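Long-range contact in lipolytic enzyme, G-D-S-L family (Bacteroides thetaiotaomicron, PDB 7BR2), which hydrolyses ester bonds as an SGNH/GDSL-family serine esterase of a gut bacterium and metabolises the drug diltiazem: residues D230-Q242 against K245-I257. Numbering follows the deposited sequence.
Sequences DVANMEINANKKQ and KAEGCTISNIKKI
Asn233 and Glu247 form a hydrogen-bonded pair in a beta hairpin, 232-237 against 242-247, that edges a mixed sheet; after Gly248 the chain doubles back, and 249-257 runs roughly parallel to 232-237, its axis 7.9 Å away at 22°, as the edge of a second sheet, a sandwich-like packing. Asn233 N donates a hydrogen bond to Glu247 O at 2.9 Å and Asn233 O accepts from Glu247 N; likewise Glu235 N donates to Lys245 O and Lys245 N to Glu235 O. The polar side chains of these four residues suit the partly open outer face. With CG anti to the backbone N (chi1 -160°), Asn233 lies alongside Glu247, its amide nearly perpendicular to the carboxylate. At the turn Gly248 takes a positive phi, and a CB would crowd Val231 O. Met234, Ile236 and Ile251 fill the layer between the sheets, Met234 SD lying 3.8 Å from Ile251 CD1, and Tyr265 and Phe263 of strand 260-267 add to it. Past the strand, Asn237 OD1 accepts from Lys240 N, an Asx motif at the turn. Lys256 NZ donates to Ala238 O at 3.1 Å. A methionine in place of Lys256 would probably leave Ala238 O without this donor across the contact. The ammonium nitrogen, NZ, approaches Ala238 O from above the carbonyl plane, 43° out of it.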
loop_
_atom_site.group_PDB
_atom_site.type_symbol
_atom_site.label_atom_id
_atom_site.label_comp_id
_atom_site.label_asym_id
_atom_site.label_seq_id
_atom_site.Cartn_x
_atom_site.Cartn_y
_atom_site.Cartn_z
ATOM N N ASP A 230 -0.561 14.071 -12.450
ATOM C CA ASP A 230 0.015 15.050 -11.545
ATOM C C ASP A 230 -0.961 15.362 -10.426
ATOM O O ASP A 230 -2.180 15.364 -10.622
ATOM C CB ASP A 230 0.315 16.348 -12.300
ATOM C CG ASP A 230 1.626 16.305 -13.047
ATOM O OD1 ASP A 230 2.456 15.430 -12.762
ATOM O OD2 ASP A 230 1.811 17.146 -13.953
ATOM N N VAL A 231 -0.411 15.680 -9.259
ATOM C CA VAL A 231 -1.231 16.219 -8.181
ATOM C C VAL A 231 -1.913 17.498 -8.644
ATOM O O VAL A 231 -3.142 17.631 -8.595
ATOM C CB VAL A 231 -0.372 16.474 -6.930
ATOM C CG1 VAL A 231 -1.222 17.055 -5.818
ATOM C CG2 VAL A 231 0.355 15.201 -6.494
ATOM N N ALA A 232 -1.118 18.435 -9.145
ATOM C CA ALA A 232 -1.598 19.648 -9.786
ATOM C C ALA A 232 -0.450 20.201 -10.617
ATOM O O ALA A 232 0.720 19.901 -10.371
ATOM C CB ALA A 232 -2.094 20.681 -8.767
ATOM N N ASN A 233 -0.797 20.988 -11.623
ATOM C CA ASN A 233 0.192 21.545 -12.547
ATOM C C ASN A 233 -0.233 22.978 -12.837
ATOM O O ASN A 233 -1.193 23.212 -13.577
ATOM C CB ASN A 233 0.277 20.702 -13.820
ATOM C CG ASN A 233 1.582 20.911 -14.587
ATOM O OD1 ASN A 233 2.298 21.879 -14.363
ATOM N ND2 ASN A 233 1.875 20.009 -15.517
ATOM N N MET A 234 0.449 23.937 -12.222
ATOM C CA MET A 234 0.108 25.337 -12.416
ATOM C C MET A 234 1.298 26.076 -13.020
ATOM O O MET A 234 2.456 25.852 -12.637
ATOM C CB MET A 234 -0.321 26.007 -11.110
ATOM C CG MET A 234 0.810 26.182 -10.134
ATOM S SD MET A 234 0.244 26.282 -8.440
ATOM C CE MET A 234 0.828 24.701 -7.842
ATOM N N GLU A 235 0.992 26.954 -13.969
ATOM C CA GLU A 235 1.974 27.805 -14.620
ATOM C C GLU A 235 1.425 29.218 -14.635
ATOM O O GLU A 235 0.365 29.462 -15.227
ATOM C CB GLU A 235 2.275 27.354 -16.048
ATOM C CG GLU A 235 3.473 28.066 -16.666
ATOM C CD GLU A 235 3.714 27.680 -18.119
ATOM O OE1 GLU A 235 3.449 26.517 -18.504
ATOM O OE2 GLU A 235 4.170 28.557 -18.881
ATOM N N ILE A 236 2.149 30.129 -13.981
ATOM C CA ILE A 236 1.817 31.546 -13.903
ATOM C C ILE A 236 2.887 32.348 -14.637
ATOM O O ILE A 236 4.082 32.236 -14.331
ATOM C CB ILE A 236 1.694 32.019 -12.443
ATOM C CG1 ILE A 236 0.467 31.403 -11.762
ATOM C CG2 ILE A 236 1.713 33.539 -12.370
ATOM C CD1 ILE A 236 0.704 30.066 -11.107
ATOM N N ASN A 237 2.456 33.178 -15.582
ATOM C CA ASN A 237 3.350 34.150 -16.195
ATOM C C ASN A 237 3.295 35.451 -15.405
ATOM O O ASN A 237 2.240 36.088 -15.314
ATOM C CB ASN A 237 3.007 34.352 -17.674
ATOM C CG ASN A 237 3.887 35.401 -18.341
ATOM O OD1 ASN A 237 3.827 36.581 -17.993
ATOM N ND2 ASN A 237 4.776 34.960 -19.227
ATOM N N ALA A 238 4.443 35.852 -14.857
ATOM C CA ALA A 238 4.467 37.001 -13.961
ATOM C C ALA A 238 4.176 38.309 -14.687
ATOM O O ALA A 238 3.520 39.188 -14.123
ATOM C CB ALA A 238 5.815 37.075 -13.243
ATOM N N ASN A 239 4.598 38.440 -15.944
ATOM C CA ASN A 239 4.386 39.704 -16.638
ATOM C C ASN A 239 2.962 39.871 -17.157
ATOM O O ASN A 239 2.526 41.006 -17.374
ATOM C CB ASN A 239 5.367 39.835 -17.803
ATOM C CG ASN A 239 6.816 39.640 -17.377
ATOM O OD1 ASN A 239 7.573 38.932 -18.041
ATOM N ND2 ASN A 239 7.210 40.276 -16.267
ATOM N N LYS A 240 2.203 38.787 -17.294
ATOM C CA LYS A 240 0.850 38.884 -17.821
ATOM C C LYS A 240 -0.196 38.833 -16.721
ATOM O O LYS A 240 -1.312 39.332 -16.912
ATOM C CB LYS A 240 0.595 37.779 -18.850
ATOM C CG LYS A 240 1.335 38.005 -20.174
ATOM C CD LYS A 240 0.695 37.265 -21.350
ATOM C CE LYS A 240 1.129 35.805 -21.439
ATOM N NZ LYS A 240 0.777 35.207 -22.768
ATOM N N LYS A 241 0.137 38.225 -15.585
ATOM C CA LYS A 241 -0.748 38.176 -14.428
ATOM C C LYS A 241 -1.974 37.285 -14.636
ATOM O O LYS A 241 -3.003 37.479 -13.986
ATOM C CB LYS A 241 -1.154 39.587 -13.993
ATOM C CG LYS A 241 -0.095 40.260 -13.125
ATOM C CD LYS A 241 -0.693 41.443 -12.395
ATOM C CE LYS A 241 -2.085 41.077 -11.887
ATOM N NZ LYS A 241 -2.841 42.204 -11.280
ATOM N N GLN A 242 -1.908 36.330 -15.559
ATOM C CA GLN A 242 -2.945 35.313 -15.643
ATOM C C GLN A 242 -2.269 33.950 -15.582
ATOM O O GLN A 242 -1.055 33.829 -15.763
ATOM C CB GLN A 242 -3.812 35.443 -16.913
ATOM C CG GLN A 242 -5.173 36.136 -16.666
ATOM C CD GLN A 242 -6.347 35.505 -17.429
ATOM O OE1 GLN A 242 -7.127 36.205 -18.086
ATOM N NE2 GLN A 242 -6.487 34.186 -17.319
ATOM N N LYS A 245 -1.392 27.752 -16.944
ATOM C CA LYS A 245 -1.793 26.372 -16.733
ATOM C C LYS A 245 -2.387 26.244 -15.337
ATOM O O LYS A 245 -1.808 26.740 -14.366
ATOM C CB LYS A 245 -0.578 25.445 -16.885
ATOM C CG LYS A 245 -0.833 24.074 -17.457
ATOM C CD LYS A 245 0.504 23.351 -17.638
ATOM C CE LYS A 245 0.851 23.129 -19.109
ATOM N NZ LYS A 245 2.055 22.256 -19.266
ATOM N N ALA A 246 -3.540 25.577 -15.243
ATOM C CA ALA A 246 -4.189 25.351 -13.961
ATOM C C ALA A 246 -4.848 23.970 -14.009
ATOM O O ALA A 246 -6.072 23.824 -14.018
ATOM C CB ALA A 246 -5.199 26.456 -13.645
ATOM N N GLU A 247 -4.012 22.935 -14.078
ATOM C CA GLU A 247 -4.465 21.557 -14.152
ATOM C C GLU A 247 -4.637 21.018 -12.736
ATOM O O GLU A 247 -3.709 21.091 -11.914
ATOM C CB GLU A 247 -3.460 20.713 -14.941
ATOM C CG GLU A 247 -3.388 21.094 -16.413
ATOM C CD GLU A 247 -2.197 20.489 -17.144
ATOM O OE1 GLU A 247 -2.058 20.747 -18.357
ATOM O OE2 GLU A 247 -1.353 19.837 -16.495
ATOM N N GLY A 248 -5.825 20.489 -12.453
ATOM C CA GLY A 248 -6.106 19.978 -11.132
ATOM C C GLY A 248 -6.173 21.039 -10.066
ATOM O O GLY A 248 -6.015 20.729 -8.884
ATOM N N CYS A 249 -6.399 22.292 -10.448
ATOM C CA CYS A 249 -6.474 23.366 -9.471
ATOM C C CYS A 249 -7.183 24.566 -10.085
ATOM O O CYS A 249 -7.524 24.589 -11.270
ATOM C CB CYS A 249 -5.084 23.762 -8.965
ATOM S SG CYS A 249 -3.962 24.308 -10.280
ATOM N N THR A 250 -7.420 25.558 -9.237
ATOM C CA THR A 250 -7.907 26.867 -9.635
ATOM C C THR A 250 -6.882 27.901 -9.168
ATOM O O THR A 250 -6.498 27.906 -7.991
ATOM C CB THR A 250 -9.294 27.133 -9.038
ATOM O OG1 THR A 250 -10.240 26.186 -9.569
ATOM C CG2 THR A 250 -9.767 28.537 -9.386
ATOM N N ILE A 251 -6.388 28.728 -10.101
ATOM C CA ILE A 251 -5.511 29.859 -9.794
ATOM C C ILE A 251 -6.330 31.138 -9.893
ATOM O O ILE A 251 -7.058 31.344 -10.871
ATOM C CB ILE A 251 -4.299 29.920 -10.748
ATOM C CG1 ILE A 251 -3.467 28.634 -10.705
ATOM C CG2 ILE A 251 -3.424 31.149 -10.447
ATOM C CD1 ILE A 251 -2.879 28.324 -9.356
ATOM N N SER A 252 -6.217 32.008 -8.894
ATOM C CA SER A 252 -6.952 33.265 -8.951
ATOM C C SER A 252 -6.209 34.316 -8.133
ATOM O O SER A 252 -5.188 34.034 -7.505
ATOM C CB SER A 252 -8.401 33.087 -8.485
ATOM O OG SER A 252 -8.475 32.758 -7.110
ATOM N N ASN A 253 -6.722 35.544 -8.168
ATOM C CA ASN A 253 -6.154 36.672 -7.432
ATOM C C ASN A 253 -4.641 36.813 -7.622
ATOM O O ASN A 253 -3.897 37.094 -6.680
ATOM C CB ASN A 253 -6.491 36.530 -5.947
ATOM C CG ASN A 253 -6.353 37.827 -5.187
ATOM O OD1 ASN A 253 -6.078 38.875 -5.762
ATOM N ND2 ASN A 253 -6.536 37.761 -3.878
ATOM N N ILE A 254 -4.191 36.685 -8.867
ATOM C CA ILE A 254 -2.798 36.968 -9.180
ATOM C C ILE A 254 -2.554 38.458 -8.987
ATOM O O ILE A 254 -3.231 39.299 -9.589
ATOM C CB ILE A 254 -2.456 36.522 -10.605
ATOM C CG1 ILE A 254 -2.922 35.081 -10.825
ATOM C CG2 ILE A 254 -0.974 36.688 -10.879
ATOM C CD1 ILE A 254 -2.516 34.491 -12.151
ATOM N N LYS A 255 -1.589 38.792 -8.136
ATOM C CA LYS A 255 -1.275 40.175 -7.829
ATOM C C LYS A 255 0.234 40.357 -7.856
ATOM O O LYS A 255 0.994 39.443 -7.515
ATOM C CB LYS A 255 -1.841 40.571 -6.465
ATOM C CG LYS A 255 -3.355 40.620 -6.444
ATOM C CD LYS A 255 -3.904 41.704 -7.355
ATOM C CE LYS A 255 -5.438 41.749 -7.332
ATOM N NZ LYS A 255 -6.033 42.087 -8.674
ATOM N N LYS A 256 0.656 41.552 -8.260
ATOM C CA LYS A 256 2.064 41.932 -8.312
ATOM C C LYS A 256 2.259 43.190 -7.488
ATOM O O LYS A 256 1.553 44.182 -7.686
ATOM C CB LYS A 256 2.534 42.157 -9.742
ATOM C CG LYS A 256 3.688 41.275 -10.126
ATOM C CD LYS A 256 3.668 41.006 -11.617
ATOM C CE LYS A 256 4.837 41.675 -12.330
ATOM N NZ LYS A 256 4.475 42.145 -13.704
ATOM N N ILE A 257 3.173 43.130 -6.532
ATOM C CA ILE A 257 3.440 44.233 -5.622
ATOM C C ILE A 257 4.950 44.468 -5.648
ATOM O O ILE A 257 5.720 43.661 -5.111
ATOM C CB ILE A 257 2.931 43.933 -4.200
ATOM C CG1 ILE A 257 1.418 43.674 -4.196
ATOM C CG2 ILE A 257 3.224 45.064 -3.248
ATOM C CD1 ILE A 257 0.938 42.689 -3.117
HETATM O O HOH W 1 -4.732 19.005 -7.161
#